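PDB 3ZPJ: Ton_1535 from Thermococcus onnurineus, which is of unknown function but folds as an alpha-solenoid of stacked helices that includes an unusual left-handed helical turn. Local coordinates for residues Ile39-Thr42 with Ile43-Asp47; Thr149-Thr152 with His153-Gly157; Asp186-Lys190 with Leu191-Gln195. One frame throughout, in Å; residues are numbered along the deposited sequence.

Contact 1. Residues Ile39-Thr42 with Ile43-Asp47; sequences IVVT and IYQHD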
ATOM      1  N   ILE A  39       8.940 -15.868 -15.778  1.00 48.35           N
ATOM      2  CA  ILE A  39       9.483 -15.663 -17.107  1.00 38.60           C
ATOM      3  C   ILE A  39       8.516 -14.880 -17.996  1.00 48.64           C
ATOM      4  O   ILE A  39       8.906 -13.930 -18.673  1.00 55.12           O
ATOM      5  CB  ILE A  39       9.782 -16.996 -17.766  1.00 37.60           C
ATOM      6  CG1 ILE A  39      10.942 -17.675 -17.036  1.00 40.42           C
ATOM      7  CG2 ILE A  39      10.079 -16.797 -19.251  1.00 45.41           C
ATOM      8  CD1 ILE A  39      11.499 -18.854 -17.773  1.00 42.31           C
ATOM      9  N   VAL A  40       7.255 -15.297 -17.998  1.00 56.07           N
ATOM     10  CA  VAL A  40       6.213 -14.615 -18.758  1.00 54.36           C
ATOM     11  C   VAL A  40       6.088 -13.159 -18.341  1.00 54.04           C
ATOM     12  O   VAL A  40       6.024 -12.267 -19.181  1.00 60.21           O
ATOM     13  CB  VAL A  40       4.841 -15.296 -18.568  1.00 51.61           C
ATOM     14  CG1 VAL A  40       3.699 -14.332 -18.920  1.00 46.08           C
ATOM     15  CG2 VAL A  40       4.759 -16.566 -19.409  1.00 51.44           C
ATOM     16  N   VAL A  41       6.050 -12.924 -17.037  1.00 50.39           N
ATOM     17  CA  VAL A  41       5.870 -11.574 -16.521  1.00 61.64           C
ATOM     18  C   VAL A  41       7.022 -10.642 -16.936  1.00 73.08           C
ATOM     19  O   VAL A  41       6.778  -9.550 -17.451  1.00 73.15           O
ATOM     20  CB  VAL A  41       5.618 -11.577 -14.990  1.00 54.61           C
ATOM     21  CG1 VAL A  41       5.745 -10.185 -14.403  1.00 59.40           C
ATOM     22  CG2 VAL A  41       4.232 -12.149 -14.680  1.00 47.28           C
ATOM     23  N   THR A  42       8.268 -11.079 -16.759  1.00 75.14           N
ATOM     24  CA  THR A  42       9.399 -10.244 -17.163  1.00 66.22           C
ATOM     25  C   THR A  42       9.404  -9.979 -18.669  1.00 66.65           C
ATOM     26  O   THR A  42       9.736  -8.881 -19.093  1.00 70.06           O
ATOM     27  CB  THR A  42      10.768 -10.789 -16.690  1.00 56.97           C
ATOM     28  OG1 THR A  42      10.971 -12.106 -17.212  1.00 64.93           O
ATOM     29  CG2 THR A  42      10.831 -10.817 -15.161  1.00 47.08           C
ATOM     30  N   ILE A  43       9.018 -10.967 -19.476  1.00 64.63           N
ATOM     31  CA  ILE A  43       8.868 -10.739 -20.915  1.00 62.04           C
ATOM     32  C   ILE A  43       7.816  -9.667 -21.207  1.00 68.25           C
ATOM     33  O   ILE A  43       8.064  -8.719 -21.952  1.00 67.65           O
ATOM     34  CB  ILE A  43       8.454 -12.006 -21.658  1.00 61.50           C
ATOM     35  CG1 ILE A  43       9.597 -13.020 -21.685  1.00 53.92           C
ATOM     36  CG2 ILE A  43       8.022 -11.669 -23.085  1.00 61.75           C
ATOM     37  CD1 ILE A  43       9.256 -14.268 -22.492  1.00 54.23           C
ATOM     38  N   TYR A  44       6.639  -9.833 -20.615  1.00 69.01           N
ATOM     39  CA  TYR A  44       5.535  -8.906 -20.810  1.00 70.05           C
ATOM     40  C   TYR A  44       5.945  -7.491 -20.419  1.00 77.02           C
ATOM     41  O   TYR A  44       5.569  -6.518 -21.078  1.00 82.82           O
ATOM     42  CB  TYR A  44       4.326  -9.353 -19.980  1.00 62.06           C
ATOM     43  CG  TYR A  44       3.092  -8.498 -20.137  1.00 59.05           C
ATOM     44  CD1 TYR A  44       2.282  -8.613 -21.263  1.00 64.27           C
ATOM     45  CD2 TYR A  44       2.726  -7.587 -19.157  1.00 64.13           C
ATOM     46  CE1 TYR A  44       1.152  -7.838 -21.412  1.00 68.35           C
ATOM     47  CE2 TYR A  44       1.593  -6.804 -19.296  1.00 68.16           C
ATOM     48  CZ  TYR A  44       0.812  -6.933 -20.427  1.00 72.12           C
ATOM     49  OH  TYR A  44      -0.313  -6.158 -20.571  1.00 79.54           O
ATOM     50  N   GLN A  45       6.737  -7.393 -19.355  1.00 75.10           N
ATOM     51  CA  GLN A  45       7.088  -6.106 -18.766  1.00 74.63           C
ATOM     52  C   GLN A  45       8.297  -5.429 -19.410  1.00 84.93           C
ATOM     53  O   GLN A  45       8.304  -4.211 -19.580  1.00 93.65           O
ATOM     54  CB  GLN A  45       7.309  -6.248 -17.260  1.00 69.54           C
ATOM     55  CG  GLN A  45       6.041  -6.491 -16.470  1.00 69.45           C
ATOM     56  CD  GLN A  45       6.299  -6.610 -14.979  1.00 75.96           C
ATOM     57  OE1 GLN A  45       7.440  -6.809 -14.545  1.00 82.91           O
ATOM     58  NE2 GLN A  45       5.236  -6.483 -14.183  1.00 67.46           N
ATOM     59  N   HIS A  46       9.316  -6.208 -19.763  1.00 85.72           N
ATOM     60  CA  HIS A  46      10.536  -5.647 -20.344  1.00 83.85           C
ATOM     61  C   HIS A  46      10.633  -5.978 -21.833  1.00 84.66           C
ATOM     62  O   HIS A  46      11.710  -6.311 -22.331  1.00 84.72           O
ATOM     63  CB  HIS A  46      11.788  -6.145 -19.602  1.00 89.04           C
ATOM     64  CG  HIS A  46      11.739  -5.962 -18.110  1.00 99.19           C
ATOM     65  ND1 HIS A  46      10.775  -5.205 -17.474  1.00102.81           N
ATOM     66  CD2 HIS A  46      12.539  -6.448 -17.128  1.00104.55           C
ATOM     67  CE1 HIS A  46      10.983  -5.234 -16.168  1.00103.15           C
ATOM     68  NE2 HIS A  46      12.047  -5.981 -15.932  1.00104.13           N
ATOM     69  N   ASP A  47       9.490  -5.895 -22.517  1.00 91.94           N
ATOM     70  CA  ASP A  47       9.363  -6.085 -23.973  1.00100.46           C
ATOM     71  C   ASP A  47      10.254  -7.146 -24.628  1.00 93.28           C
ATOM     72  O   ASP A  47      10.861  -6.909 -25.678  1.00 95.13           O
ATOM     73  CB  ASP A  47       9.498  -4.748 -24.710  1.00112.36           C
ATOM     74  CG  ASP A  47       8.419  -3.760 -24.316  1.00116.86           C
ATOM     75  OD1 ASP A  47       7.397  -4.192 -23.736  1.00115.26           O
ATOM     76  OD2 ASP A  47       8.593  -2.553 -24.588  1.00119.46           O
TER
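The last two turns of helix 29-45 are closed by four successive i to i+4 hydrogen bonds, from I43 N to I39 O (3.1 Å), Y44 N to V40 O, Q45 N to V41 O and H46 N to T42 O (2.8 Å). The third is the most bent, with an angle of 142° at its hydrogen, and H46, which donates the fourth, is the first residue to leave helical geometry. On the buried side I43 leans back over the turn below: its CG1 lies 3.2 Å from I39 O, and its CD1 reaches CG2 of I39 at 4.2 Å. This placement follows from the first torsion of I43 (-70°), which sets CG1 beside the backbone N and directs the branch towards the preceding turn, where the two isoleucine side chains cross obliquely. In the alpha-solenoid the buried residues meet two neighbouring helices: I39 and I43 touch L20 and Y16 of helix 16-22, and I39 and V40 pack on I56 of helix 53-66. Y44 stands apart from V40 and V41 beyond its CB and turns its ring to M50 and M87. On the more exposed flank Q45 runs alongside V41 in the same direction. Here V41 CG1 meets the amide end of Q45, 3.7 Å from CD, because the glutamine chain is extended beyond CG (chi2 -179°) and carries its polar end past the valine methyl. The first torsion of T42 sets OG1 between its own N and carbonyl carbon; its proton can reach the carbonyl oxygens of K38 and I39, without a clear choice between them. H46 brings CB to 3.5 Å from T42 O, its ring lying obliquely to that oxygen.

Contact 2. Residues Thr149-Thr152 with His153-Gly157; sequences TSYT and HKVDG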
ATOM      1  N   THR A 149     -10.400 -26.645  16.627  1.00 69.92           N
ATOM      2  CA  THR A 149      -9.166 -27.136  17.223  1.00 72.94           C
ATOM      3  C   THR A 149      -8.890 -26.286  18.443  1.00 73.47           C
ATOM      4  O   THR A 149      -9.721 -25.463  18.836  1.00 71.15           O
ATOM      5  CB  THR A 149      -7.983 -27.041  16.270  1.00 77.94           C
ATOM      6  OG1 THR A 149      -8.460 -27.019  14.923  1.00 85.68           O
ATOM      7  CG2 THR A 149      -7.061 -28.240  16.458  1.00 77.15           C
ATOM      8  N   SER A 150      -7.727 -26.473  19.052  1.00 76.76           N
ATOM      9  CA  SER A 150      -7.406 -25.715  20.254  1.00 72.46           C
ATOM     10  C   SER A 150      -6.709 -24.408  19.904  1.00 56.00           C
ATOM     11  O   SER A 150      -6.117 -24.295  18.834  1.00 48.59           O
ATOM     12  CB  SER A 150      -6.552 -26.537  21.211  1.00 69.83           C
ATOM     13  OG  SER A 150      -6.766 -26.102  22.534  1.00 66.55           O
ATOM     14  N   TYR A 151      -6.805 -23.441  20.817  1.00 52.59           N
ATOM     15  CA  TYR A 151      -6.274 -22.084  20.654  1.00 54.49           C
ATOM     16  C   TYR A 151      -4.957 -22.057  19.877  1.00 50.83           C
ATOM     17  O   TYR A 151      -4.846 -21.412  18.834  1.00 48.64           O
ATOM     18  CB  TYR A 151      -6.074 -21.481  22.042  1.00 56.91           C
ATOM     19  CG  TYR A 151      -5.902 -19.986  22.118  1.00 62.42           C
ATOM     20  CD1 TYR A 151      -6.879 -19.117  21.638  1.00 71.00           C
ATOM     21  CD2 TYR A 151      -4.781 -19.437  22.731  1.00 64.05           C
ATOM     22  CE1 TYR A 151      -6.720 -17.718  21.731  1.00 72.57           C
ATOM     23  CE2 TYR A 151      -4.614 -18.056  22.835  1.00 71.47           C
ATOM     24  CZ  TYR A 151      -5.582 -17.196  22.335  1.00 74.61           C
ATOM     25  OH  TYR A 151      -5.401 -15.824  22.456  1.00 72.18           O
ATOM     26  N   THR A 152      -3.981 -22.813  20.371  1.00 53.64           N
ATOM     27  CA  THR A 152      -2.610 -22.773  19.862  1.00 45.06           C
ATOM     28  C   THR A 152      -2.457 -23.045  18.354  1.00 52.16           C
ATOM     29  O   THR A 152      -1.598 -22.443  17.692  1.00 58.62           O
ATOM     30  CB  THR A 152      -1.666 -23.674  20.726  1.00 57.98           C
ATOM     31  OG1 THR A 152      -1.815 -25.056  20.366  1.00 74.30           O
ATOM     32  CG2 THR A 152      -1.982 -23.504  22.222  1.00 41.88           C
ATOM     33  N   HIS A 153      -3.297 -23.920  17.803  1.00 58.21           N
ATOM     34  CA  HIS A 153      -3.212 -24.277  16.381  1.00 57.31           C
ATOM     35  C   HIS A 153      -3.775 -23.166  15.512  1.00 48.61           C
ATOM     36  O   HIS A 153      -3.332 -22.954  14.382  1.00 55.15           O
ATOM     37  CB  HIS A 153      -3.949 -25.588  16.115  1.00 75.18           C
ATOM     38  CG  HIS A 153      -3.776 -26.599  17.208  1.00 84.20           C
ATOM     39  ND1 HIS A 153      -4.714 -26.794  18.198  1.00 83.31           N
ATOM     40  CD2 HIS A 153      -2.751 -27.440  17.485  1.00 82.88           C
ATOM     41  CE1 HIS A 153      -4.284 -27.729  19.028  1.00 83.88           C
ATOM     42  NE2 HIS A 153      -3.096 -28.134  18.620  1.00 84.66           N
ATOM     43  N   LYS A 154      -4.755 -22.450  16.046  1.00 50.38           N
ATOM     44  CA  LYS A 154      -5.333 -21.323  15.330  1.00 43.86           C
ATOM     45  C   LYS A 154      -4.342 -20.180  15.280  1.00 37.87           C
ATOM     46  O   LYS A 154      -4.321 -19.419  14.316  1.00 36.44           O
ATOM     47  CB  LYS A 154      -6.634 -20.840  15.981  1.00 33.33           C
ATOM     48  CG  LYS A 154      -7.745 -21.904  16.114  1.00 40.79           C
ATOM     49  CD  LYS A 154      -9.020 -21.200  16.562  1.00 35.96           C
ATOM     50  CE  LYS A 154     -10.125 -22.123  16.925  1.00 46.68           C
ATOM     51  NZ  LYS A 154     -11.316 -21.317  17.357  1.00 43.96           N
ATOM     52  N   VAL A 155      -3.512 -20.060  16.312  1.00 50.61           N
ATOM     53  CA  VAL A 155      -2.636 -18.892  16.434  1.00 50.63           C
ATOM     54  C   VAL A 155      -1.668 -18.726  15.266  1.00 43.28           C
ATOM     55  O   VAL A 155      -1.623 -17.663  14.647  1.00 37.39           O
ATOM     56  CB  VAL A 155      -1.888 -18.843  17.785  1.00 50.53           C
ATOM     57  CG1 VAL A 155      -0.671 -17.930  17.692  1.00 58.25           C
ATOM     58  CG2 VAL A 155      -2.826 -18.352  18.877  1.00 40.03           C
ATOM     59  N   ASP A 156      -0.913 -19.771  14.943  1.00 37.48           N
ATOM     60  CA  ASP A 156       0.038 -19.669  13.838  1.00 32.97           C
ATOM     61  C   ASP A 156      -0.644 -19.417  12.495  1.00 40.43           C
ATOM     62  O   ASP A 156      -0.150 -18.648  11.685  1.00 43.05           O
ATOM     63  CB  ASP A 156       0.932 -20.896  13.766  1.00 40.24           C
ATOM     64  CG  ASP A 156       1.883 -21.001  14.958  1.00 60.52           C
ATOM     65  OD1 ASP A 156       1.738 -20.212  15.920  1.00 60.18           O
ATOM     66  OD2 ASP A 156       2.772 -21.885  14.935  1.00 71.31           O
ATOM     67  N   GLY A 157      -1.789 -20.053  12.272  1.00 44.33           N
ATOM     68  CA  GLY A 157      -2.542 -19.829  11.052  1.00 38.82           C
ATOM     69  C   GLY A 157      -2.938 -18.363  10.890  1.00 30.71           C
ATOM     70  O   GLY A 157      -2.734 -17.770   9.833  1.00 25.66           O
TER
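H153 swings its ring back onto T149 and S150 at the N-terminal end of helix 151-170, one of the helices of the alpha-solenoid, where S150 occupies the N-cap position but makes no capping bond with its own side chain. S150 O is gripped twice from one face of its carbonyl plane, by H153 N at 3.0 Å and by H153 ND1 at 2.9 Å. ND1 also lies at 3.1 Å from S150 N, which approaches at the edge of the ring as a weak donor; since a single nitrogen cannot give and accept at once, these two ring bonds are alternatives. T149 crosses the imidazole at about a right angle with CG2 3.3 Å from ND1, and T152 OG1 stands over the centre of one ring face. Both T149 and H153 also touch I111 of helix 110-126. K154 comes next, its chain extended beyond CG (chi2 -171°), which carries CE past T149 O and brings NZ to a hydrogen bond with I145 O at the end of the preceding helix. Its backbone N makes a weak bond to Y151 O. V155 N takes the same carbonyl oxygen at 3.2 Å, the first i to i+4 bond of the helix. V155 CG2 lies over one face of the Y151 ring, 4.4 Å from CE2.

Contact 3. Residues Asp186-Lys190 with Leu191-Gln195; sequences DIFDK and LHVNQ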
ATOM      1  N   ASP A 186      -4.634  -5.375  13.670  1.00 26.75           N
ATOM      2  CA  ASP A 186      -5.628  -6.003  14.523  1.00 38.89           C
ATOM      3  C   ASP A 186      -5.195  -7.415  14.935  1.00 30.91           C
ATOM      4  O   ASP A 186      -5.297  -7.792  16.110  1.00 32.51           O
ATOM      5  CB  ASP A 186      -6.959  -6.058  13.791  1.00 49.92           C
ATOM      6  CG  ASP A 186      -8.096  -5.594  14.638  1.00 64.97           C
ATOM      7  OD1 ASP A 186      -8.364  -4.372  14.625  1.00 78.48           O
ATOM      8  OD2 ASP A 186      -8.712  -6.448  15.316  1.00 62.41           O
ATOM      9  N   ILE A 187      -4.675  -8.169  13.970  1.00 29.96           N
ATOM     10  CA  ILE A 187      -4.277  -9.563  14.204  1.00 37.47           C
ATOM     11  C   ILE A 187      -3.023  -9.634  15.089  1.00 36.99           C
ATOM     12  O   ILE A 187      -2.953 -10.444  16.025  1.00 29.91           O
ATOM     13  CB  ILE A 187      -4.027 -10.298  12.866  1.00 32.48           C
ATOM     14  CG1 ILE A 187      -5.349 -10.726  12.225  1.00 34.67           C
ATOM     15  CG2 ILE A 187      -3.160 -11.511  13.066  1.00 36.17           C
ATOM     16  CD1 ILE A 187      -5.170 -11.275  10.787  1.00 31.62           C
ATOM     17  N   PHE A 188      -2.047  -8.773  14.797  1.00 26.33           N
ATOM     18  CA  PHE A 188      -0.788  -8.774  15.523  1.00 29.02           C
ATOM     19  C   PHE A 188      -0.965  -8.257  16.941  1.00 32.46           C
ATOM     20  O   PHE A 188      -0.264  -8.673  17.877  1.00 35.99           O
ATOM     21  CB  PHE A 188       0.240  -7.938  14.762  1.00 35.42           C
ATOM     22  CG  PHE A 188       0.641  -8.549  13.457  1.00 32.88           C
ATOM     23  CD1 PHE A 188       0.540  -9.923  13.272  1.00 32.26           C
ATOM     24  CD2 PHE A 188       1.108  -7.771  12.418  1.00 24.16           C
ATOM     25  CE1 PHE A 188       0.895 -10.501  12.074  1.00 26.89           C
ATOM     26  CE2 PHE A 188       1.464  -8.350  11.199  1.00 21.30           C
ATOM     27  CZ  PHE A 188       1.365  -9.711  11.041  1.00 35.41           C
ATOM     28  N   ASP A 189      -1.925  -7.352  17.095  1.00 38.98           N
ATOM     29  CA  ASP A 189      -2.272  -6.819  18.395  1.00 32.96           C
ATOM     30  C   ASP A 189      -2.942  -7.873  19.280  1.00 40.54           C
ATOM     31  O   ASP A 189      -2.529  -8.086  20.429  1.00 40.35           O
ATOM     32  CB  ASP A 189      -3.199  -5.621  18.234  1.00 40.35           C
ATOM     33  CG  ASP A 189      -3.497  -4.940  19.551  1.00 51.15           C
ATOM     34  OD1 ASP A 189      -2.542  -4.632  20.302  1.00 54.03           O
ATOM     35  OD2 ASP A 189      -4.692  -4.731  19.842  1.00 55.98           O
ATOM     36  N   LYS A 190      -3.984  -8.523  18.758  1.00 38.28           N
ATOM     37  CA  LYS A 190      -4.724  -9.506  19.563  1.00 44.16           C
ATOM     38  C   LYS A 190      -3.884 -10.738  19.857  1.00 41.60           C
ATOM     39  O   LYS A 190      -4.087 -11.392  20.873  1.00 41.33           O
ATOM     40  CB  LYS A 190      -6.022  -9.960  18.883  1.00 42.36           C
ATOM     41  CG  LYS A 190      -6.991  -8.863  18.521  1.00 59.31           C
ATOM     42  CD  LYS A 190      -7.328  -7.964  19.690  1.00 71.51           C
ATOM     43  CE  LYS A 190      -8.445  -7.013  19.292  1.00 79.87           C
ATOM     44  NZ  LYS A 190      -9.644  -7.774  18.827  1.00 84.78           N
ATOM     45  N   LEU A 191      -2.951 -11.059  18.962  1.00 40.80           N
ATOM     46  CA  LEU A 191      -2.192 -12.299  19.104  1.00 43.16           C
ATOM     47  C   LEU A 191      -0.813 -12.109  19.737  1.00 41.91           C
ATOM     48  O   LEU A 191      -0.003 -13.043  19.767  1.00 38.61           O
ATOM     49  CB  LEU A 191      -2.068 -13.009  17.761  1.00 35.26           C
ATOM     50  CG  LEU A 191      -3.360 -13.641  17.277  1.00 35.68           C
ATOM     51  CD1 LEU A 191      -3.045 -14.444  16.048  1.00 39.43           C
ATOM     52  CD2 LEU A 191      -3.936 -14.539  18.367  1.00 42.39           C
ATOM     53  N   HIS A 192      -0.541 -10.896  20.209  1.00 31.77           N
ATOM     54  CA  HIS A 192       0.634 -10.651  21.045  1.00 33.89           C
ATOM     55  C   HIS A 192       1.995 -10.785  20.354  1.00 34.62           C
ATOM     56  O   HIS A 192       2.962 -11.236  20.969  1.00 39.97           O
ATOM     57  CB  HIS A 192       0.564 -11.533  22.289  1.00 40.70           C
ATOM     58  CG  HIS A 192      -0.784 -11.517  22.931  1.00 49.42           C
ATOM     59  ND1 HIS A 192      -1.440 -12.662  23.327  1.00 46.28           N
ATOM     60  CD2 HIS A 192      -1.627 -10.489  23.195  1.00 42.52           C
ATOM     61  CE1 HIS A 192      -2.616 -12.339  23.833  1.00 45.40           C
ATOM     62  NE2 HIS A 192      -2.751 -11.027  23.765  1.00 42.07           N
ATOM     63  N   VAL A 193       2.072 -10.403  19.080  1.00 32.75           N
ATOM     64  CA  VAL A 193       3.380 -10.221  18.463  1.00 34.54           C
ATOM     65  C   VAL A 193       3.683  -8.713  18.325  1.00 30.87           C
ATOM     66  O   VAL A 193       3.451  -8.095  17.290  1.00 31.02           O
ATOM     67  CB  VAL A 193       3.499 -10.992  17.148  1.00 30.24           C
ATOM     68  CG1 VAL A 193       3.651 -12.485  17.450  1.00 30.95           C
ATOM     69  CG2 VAL A 193       2.266 -10.742  16.282  1.00 34.04           C
ATOM     70  N   ASN A 194       4.204  -8.134  19.398  1.00 34.57           N
ATOM     71  CA  ASN A 194       4.315  -6.677  19.479  1.00 31.74           C
ATOM     72  C   ASN A 194       5.285  -6.034  18.492  1.00 26.43           C
ATOM     73  O   ASN A 194       5.067  -4.904  18.082  1.00 35.57           O
ATOM     74  CB  ASN A 194       4.645  -6.260  20.904  1.00 36.67           C
ATOM     75  CG  ASN A 194       3.559  -5.395  21.508  1.00 36.54           C
ATOM     76  OD1 ASN A 194       2.465  -5.284  20.959  1.00 40.66           O
ATOM     77  ND2 ASN A 194       3.859  -4.778  22.642  1.00 31.43           N
ATOM     78  N   GLN A 195       6.339  -6.759  18.100  1.00 39.64           N
ATOM     79  CA  GLN A 195       7.320  -6.224  17.148  1.00 31.71           C
ATOM     80  C   GLN A 195       6.688  -6.005  15.809  1.00 29.58           C
ATOM     81  O   GLN A 195       6.909  -4.978  15.154  1.00 41.21           O
ATOM     82  CB  GLN A 195       8.563  -7.110  17.017  1.00 25.32           C
ATOM     83  CG  GLN A 195       9.404  -7.057  18.271  1.00 27.48           C
ATOM     84  CD  GLN A 195      10.742  -7.779  18.132  1.00 39.17           C
ATOM     85  OE1 GLN A 195      11.230  -7.997  17.025  1.00 39.76           O
ATOM     86  NE2 GLN A 195      11.350  -8.119  19.261  1.00 28.76           N
TER
HETATM   87  O   HOH W   1       0.830  -7.584  20.462  1.00 35.58           O
HETATM   88  O   HOH W   2       0.577  -3.146  20.162  1.00 47.63           O
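The turn from F188 to V193 is a Schellman motif, a local C-terminal cap that ends helix 174-190 and leads directly into helix 194-209 of the alpha-solenoid. Its signature is a six-to-one hydrogen bond from V193 N to F188 O (3.1 Å), which lies in the carbonyl plane, enclosing a weak five-to-two bond from H192 N to D189 O. H192 adopts the left-handed helical backbone conformation (phi 68°) that such a cap needs to reverse the chain. Before it, L191 N still makes the regular helical bond to I187 O at 3.0 Å. The apolar pair belonging to the motif is F188 and V193: V193 CG2 touches F188 CD1 at 3.6 Å, meeting the ring at a slant. The valine reaches it because its first torsion (-74°) puts CG2 between its backbone N and carbonyl carbon, on the side of the phenyl group. F188 extends further onto A197 and V200 of the next helix, and V193 rests on L159 of helix 151-170. I187 and L191 run alongside each other, I187 CG2 lying 4.2 Å from L191 CD1; they pack against L165 and L159 of that same helix. The outer side is polar. K190, its chain bent at chi2 and chi4, turns NZ back towards D186 OD2 in a long salt bridge of 3.9 Å. A water 3.0 Å from F188 O also lies close to N194 OD1 and can link the capped carbonyl to the first turn of the next helix. H192 folds its ring over K190 O, which lies above one face of the ring, nearer its border than its centre, with H192 NE2 at 3.2 Å in a geometry too poor for a hydrogen bond.

All three contacts are local and lie at helix ends of one solenoid, but they differ in burial and polarity. Contacts 1 and 3 close helices 29-45 and 174-190 and are partly buried, each with an isoleucine-led apolar side turned to neighbouring helices; contact 3 ends in a Schellman cap and passes straight into another helix. Contact 2 opens helix 151-170 at the surface, where a histidine and backbone groups do most of the work. It touches contact 3, V155 O lying 3.8 Å from L191 CD1, and helix 151-170 also packs on the turn of contact 3. Contact 1 is remote, its centre about 40 Å from that of contact 2 and about 38 Å from that of contact 3.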